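Local atomic coordinates of leucine rich repeat and phosphatase domain containing protein (Entamoeba histolytica, PDB entry 3EMU), a protein that probably removes phosphate groups from phosphorylated proteins, as a phosphatase with a catalytic domain of the dual-specificity family. Residues T7-H18 with L23-N34. Sequence-based numbering, arbitrary orientation. Where two conformers were deposited one is given.
Sequences TLSPTQIIQYIH and LNAHNVDYIHNN
Tyr30 lies with one ring face against Pro10, whose CD stands 3.7 Å from the ring centroid and only 9° off the ring normal, a CH-pi contact, while the proline CG reaches across to CE2. At the far end of the ring the phenol OH meets ND1 of His18 at 2.6 Å, a short hydrogen bond that either group could donate; the two ring planes stand nearly perpendicular, and the hydroxyl arrives at the edge of the imidazole. With CG anti to the backbone N (chi1 -180°), the Tyr30 ring is carried over to Pro10 and His18.

Just before helix 28-33, two asparagine amides hold the incoming N-terminal chain by its carbonyls. Asn24 ND2 donates to Thr7 O (3.1 Å) and Asn27 ND2 to Leu8 O (3.0 Å), each donor lying above the carbonyl plane. The contact joins helix 28-33 and the 3-10 turn 24-26 to the N-terminal run and the antiparallel strands 11-14 and 17-21 at the edge of the mixed five-stranded sheet, whose strand order 1-2-5-3-4 is consistent with the dual-specificity phosphatase family; Ile36 of strand 36-42 touches both His18 and Tyr30.

Further out, the same amides are fixed by their oxygens. Asn27 is the N-cap, its OD1 accepting from Tyr30 N at 3.2 Å, and Asn24 OD1 is bound by the backbone N of Ser21. Asn34 ND2 sits over the opposite face of the Tyr30 ring, 3.4 Å above its plane, and is steered there by a bond to Tyr30 O. A water bridges His18 NE2 and the backbone O of Asn34, donating to the latter.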
# COMPACT_ATOMS: atom_id res chain seq x y z
N THR A 7 -7.42 15.75 2.94
CA THR A 7 -6.64 15.07 3.96
C THR A 7 -7.49 14.21 4.90
O THR A 7 -6.97 13.32 5.56
CB THR A 7 -5.80 16.08 4.80
OG1 THR A 7 -6.69 16.93 5.57
CG2 THR A 7 -5.02 16.98 3.88
N LEU A 8 -8.78 14.48 5.00
CA LEU A 8 -9.63 13.78 5.96
C LEU A 8 -10.16 12.41 5.43
O LEU A 8 -10.80 11.68 6.16
CB LEU A 8 -10.83 14.66 6.36
CG LEU A 8 -10.59 15.99 7.08
CD1 LEU A 8 -11.93 16.56 7.46
CD2 LEU A 8 -9.78 15.74 8.32
N SER A 9 -9.93 12.12 4.16
CA SER A 9 -10.40 10.86 3.58
C SER A 9 -9.29 10.05 2.93
O SER A 9 -8.48 10.61 2.20
CB SER A 9 -11.44 11.13 2.49
OG SER A 9 -12.64 11.44 3.14
N PRO A 10 -9.29 8.73 3.17
CA PRO A 10 -8.45 7.89 2.30
C PRO A 10 -8.83 7.97 0.80
O PRO A 10 -9.90 8.48 0.43
CB PRO A 10 -8.66 6.48 2.85
CG PRO A 10 -9.29 6.64 4.21
CD PRO A 10 -10.08 7.93 4.13
N THR A 11 -7.91 7.51 -0.05
CA THR A 11 -8.11 7.44 -1.49
C THR A 11 -8.24 5.98 -2.00
O THR A 11 -7.43 5.08 -1.67
CB THR A 11 -6.97 8.17 -2.25
OG1 THR A 11 -6.88 9.51 -1.76
CG2 THR A 11 -7.21 8.22 -3.78
N GLN A 12 -9.29 5.74 -2.77
CA GLN A 12 -9.49 4.41 -3.33
C GLN A 12 -8.57 4.26 -4.54
O GLN A 12 -8.54 5.14 -5.44
CB GLN A 12 -10.93 4.19 -3.80
CG GLN A 12 -11.04 2.77 -4.37
CD GLN A 12 -12.43 2.29 -4.68
OE1 GLN A 12 -13.24 2.07 -3.79
NE2 GLN A 12 -12.69 2.06 -5.96
N ILE A 13 -7.81 3.17 -4.56
CA ILE A 13 -6.80 3.06 -5.62
C ILE A 13 -7.34 2.21 -6.82
O ILE A 13 -7.34 2.66 -7.95
CB ILE A 13 -5.43 2.57 -5.09
CG1 ILE A 13 -4.82 3.61 -4.09
CG2 ILE A 13 -4.48 2.24 -6.26
CD1 ILE A 13 -4.67 5.06 -4.68
N ILE A 14 -7.84 1.02 -6.50
CA ILE A 14 -8.60 0.16 -7.38
C ILE A 14 -9.57 -0.42 -6.37
O ILE A 14 -9.46 -0.17 -5.17
CB ILE A 14 -7.73 -1.02 -8.02
CG1 ILE A 14 -7.23 -1.96 -6.92
CG2 ILE A 14 -6.57 -0.48 -8.90
CD1 ILE A 14 -6.52 -3.22 -7.43
N GLN A 15 -10.51 -1.21 -6.84
CA GLN A 15 -11.55 -1.74 -5.98
C GLN A 15 -10.99 -2.56 -4.83
O GLN A 15 -10.06 -3.34 -5.01
CB GLN A 15 -12.54 -2.57 -6.81
CG GLN A 15 -13.61 -3.23 -5.98
CD GLN A 15 -14.42 -4.25 -6.78
OE1 GLN A 15 -13.85 -5.08 -7.54
NE2 GLN A 15 -15.76 -4.20 -6.62
N TYR A 16 -11.56 -2.34 -3.64
CA TYR A 16 -11.07 -2.96 -2.37
C TYR A 16 -9.77 -2.39 -1.76
O TYR A 16 -9.40 -2.78 -0.65
CB TYR A 16 -10.93 -4.48 -2.53
CG TYR A 16 -12.18 -5.16 -3.03
CD1 TYR A 16 -13.42 -4.92 -2.43
CD2 TYR A 16 -12.13 -6.03 -4.12
CE1 TYR A 16 -14.58 -5.53 -2.89
CE2 TYR A 16 -13.26 -6.65 -4.59
CZ TYR A 16 -14.49 -6.40 -3.97
OH TYR A 16 -15.62 -7.03 -4.45
N ILE A 17 -9.08 -1.50 -2.46
CA ILE A 17 -7.77 -1.00 -2.05
C ILE A 17 -7.83 0.51 -1.80
O ILE A 17 -8.12 1.32 -2.71
CB ILE A 17 -6.70 -1.24 -3.15
CG1 ILE A 17 -6.65 -2.72 -3.59
CG2 ILE A 17 -5.31 -0.68 -2.74
CD1 ILE A 17 -6.16 -3.70 -2.54
N HIS A 18 -7.50 0.88 -0.55
CA HIS A 18 -7.55 2.28 -0.15
C HIS A 18 -6.23 2.68 0.48
O HIS A 18 -5.61 1.93 1.24
CB HIS A 18 -8.74 2.51 0.79
CG HIS A 18 -10.07 2.10 0.22
ND1 HIS A 18 -11.01 3.01 -0.26
CD2 HIS A 18 -10.65 0.87 0.10
CE1 HIS A 18 -12.10 2.36 -0.64
NE2 HIS A 18 -11.90 1.07 -0.46
N LEU A 23 -4.09 9.85 10.33
CA LEU A 23 -5.19 10.79 10.37
C LEU A 23 -6.51 10.27 9.76
O LEU A 23 -7.50 10.07 10.50
CB LEU A 23 -4.79 12.16 9.77
CG LEU A 23 -5.94 13.17 9.45
CD1 LEU A 23 -6.82 13.32 10.66
CD2 LEU A 23 -5.51 14.56 8.94
N ASN A 24 -6.58 10.09 8.45
CA ASN A 24 -7.86 9.69 7.86
C ASN A 24 -8.25 8.23 8.13
O ASN A 24 -9.38 7.86 7.89
CB ASN A 24 -7.98 10.06 6.37
CG ASN A 24 -6.80 9.55 5.53
OD1 ASN A 24 -6.36 8.40 5.69
ND2 ASN A 24 -6.25 10.41 4.72
N ALA A 25 -7.36 7.43 8.72
CA ALA A 25 -7.82 6.12 9.21
C ALA A 25 -8.97 6.28 10.23
O ALA A 25 -9.62 5.30 10.64
CB ALA A 25 -6.68 5.37 9.83
N HIS A 26 -9.20 7.51 10.67
CA HIS A 26 -10.16 7.74 11.75
C HIS A 26 -11.49 8.10 11.15
O HIS A 26 -12.48 8.27 11.86
CB HIS A 26 -9.64 8.85 12.72
CG HIS A 26 -8.53 8.38 13.62
ND1 HIS A 26 -7.20 8.47 13.26
CD2 HIS A 26 -8.56 7.79 14.84
CE1 HIS A 26 -6.45 7.98 14.25
NE2 HIS A 26 -7.26 7.55 15.21
N ASN A 27 -11.52 8.24 9.84
CA ASN A 27 -12.75 8.47 9.13
C ASN A 27 -13.61 7.18 9.11
O ASN A 27 -13.68 6.47 8.11
CB ASN A 27 -12.46 9.02 7.74
CG ASN A 27 -13.69 9.55 7.07
OD1 ASN A 27 -14.80 9.19 7.46
ND2 ASN A 27 -13.53 10.40 6.07
N VAL A 28 -14.28 6.92 10.24
CA VAL A 28 -15.00 5.68 10.47
C VAL A 28 -16.20 5.46 9.56
O VAL A 28 -16.54 4.31 9.26
CB VAL A 28 -15.43 5.53 11.95
CG1 VAL A 28 -14.22 5.21 12.80
CG2 VAL A 28 -16.10 6.83 12.43
N ASP A 29 -16.81 6.54 9.12
CA ASP A 29 -17.89 6.42 8.18
C ASP A 29 -17.37 6.02 6.78
O ASP A 29 -18.01 5.25 6.08
CB ASP A 29 -18.70 7.71 8.10
CG ASP A 29 -20.10 7.48 7.59
OD1 ASP A 29 -20.74 6.48 8.03
OD2 ASP A 29 -20.58 8.28 6.74
N TYR A 30 -16.25 6.59 6.36
CA TYR A 30 -15.61 6.18 5.13
C TYR A 30 -15.30 4.68 5.15
O TYR A 30 -15.53 3.98 4.18
CB TYR A 30 -14.30 6.96 4.92
CG TYR A 30 -13.56 6.59 3.64
CD1 TYR A 30 -13.65 7.38 2.51
CD2 TYR A 30 -12.79 5.44 3.58
CE1 TYR A 30 -12.98 7.04 1.35
CE2 TYR A 30 -12.12 5.08 2.43
CZ TYR A 30 -12.21 5.87 1.32
OH TYR A 30 -11.51 5.52 0.19
N ILE A 31 -14.75 4.21 6.27
CA ILE A 31 -14.46 2.83 6.47
C ILE A 31 -15.75 2.00 6.35
O ILE A 31 -15.82 1.02 5.59
CB ILE A 31 -13.77 2.67 7.85
CG1 ILE A 31 -12.34 3.22 7.77
CG2 ILE A 31 -13.78 1.23 8.35
CD1 ILE A 31 -11.56 3.09 9.07
N HIS A 32 -16.78 2.39 7.08
CA HIS A 32 -18.07 1.68 7.09
C HIS A 32 -18.70 1.63 5.70
O HIS A 32 -19.15 0.60 5.25
CB HIS A 32 -19.07 2.34 8.08
CG HIS A 32 -20.45 1.74 8.05
ND1 HIS A 32 -21.46 2.25 7.26
CD2 HIS A 32 -20.98 0.67 8.70
CE1 HIS A 32 -22.55 1.51 7.42
NE2 HIS A 32 -22.28 0.55 8.29
N ASN A 33 -18.74 2.77 5.03
CA ASN A 33 -19.39 2.82 3.71
C ASN A 33 -18.62 2.12 2.56
O ASN A 33 -19.19 1.86 1.52
CB ASN A 33 -19.71 4.27 3.31
CG ASN A 33 -20.80 4.93 4.20
OD1 ASN A 33 -21.40 4.30 5.09
ND2 ASN A 33 -21.04 6.23 3.95
N ASN A 34 -17.33 1.88 2.73
CA ASN A 34 -16.53 1.22 1.71
C ASN A 34 -16.22 -0.21 2.11
O ASN A 34 -15.32 -0.82 1.55
CB ASN A 34 -15.23 1.97 1.50
CG ASN A 34 -15.43 3.24 0.74
OD1 ASN A 34 -15.54 3.21 -0.48
ND2 ASN A 34 -15.49 4.37 1.45
O HOH W 1 -13.66 -1.50 -0.47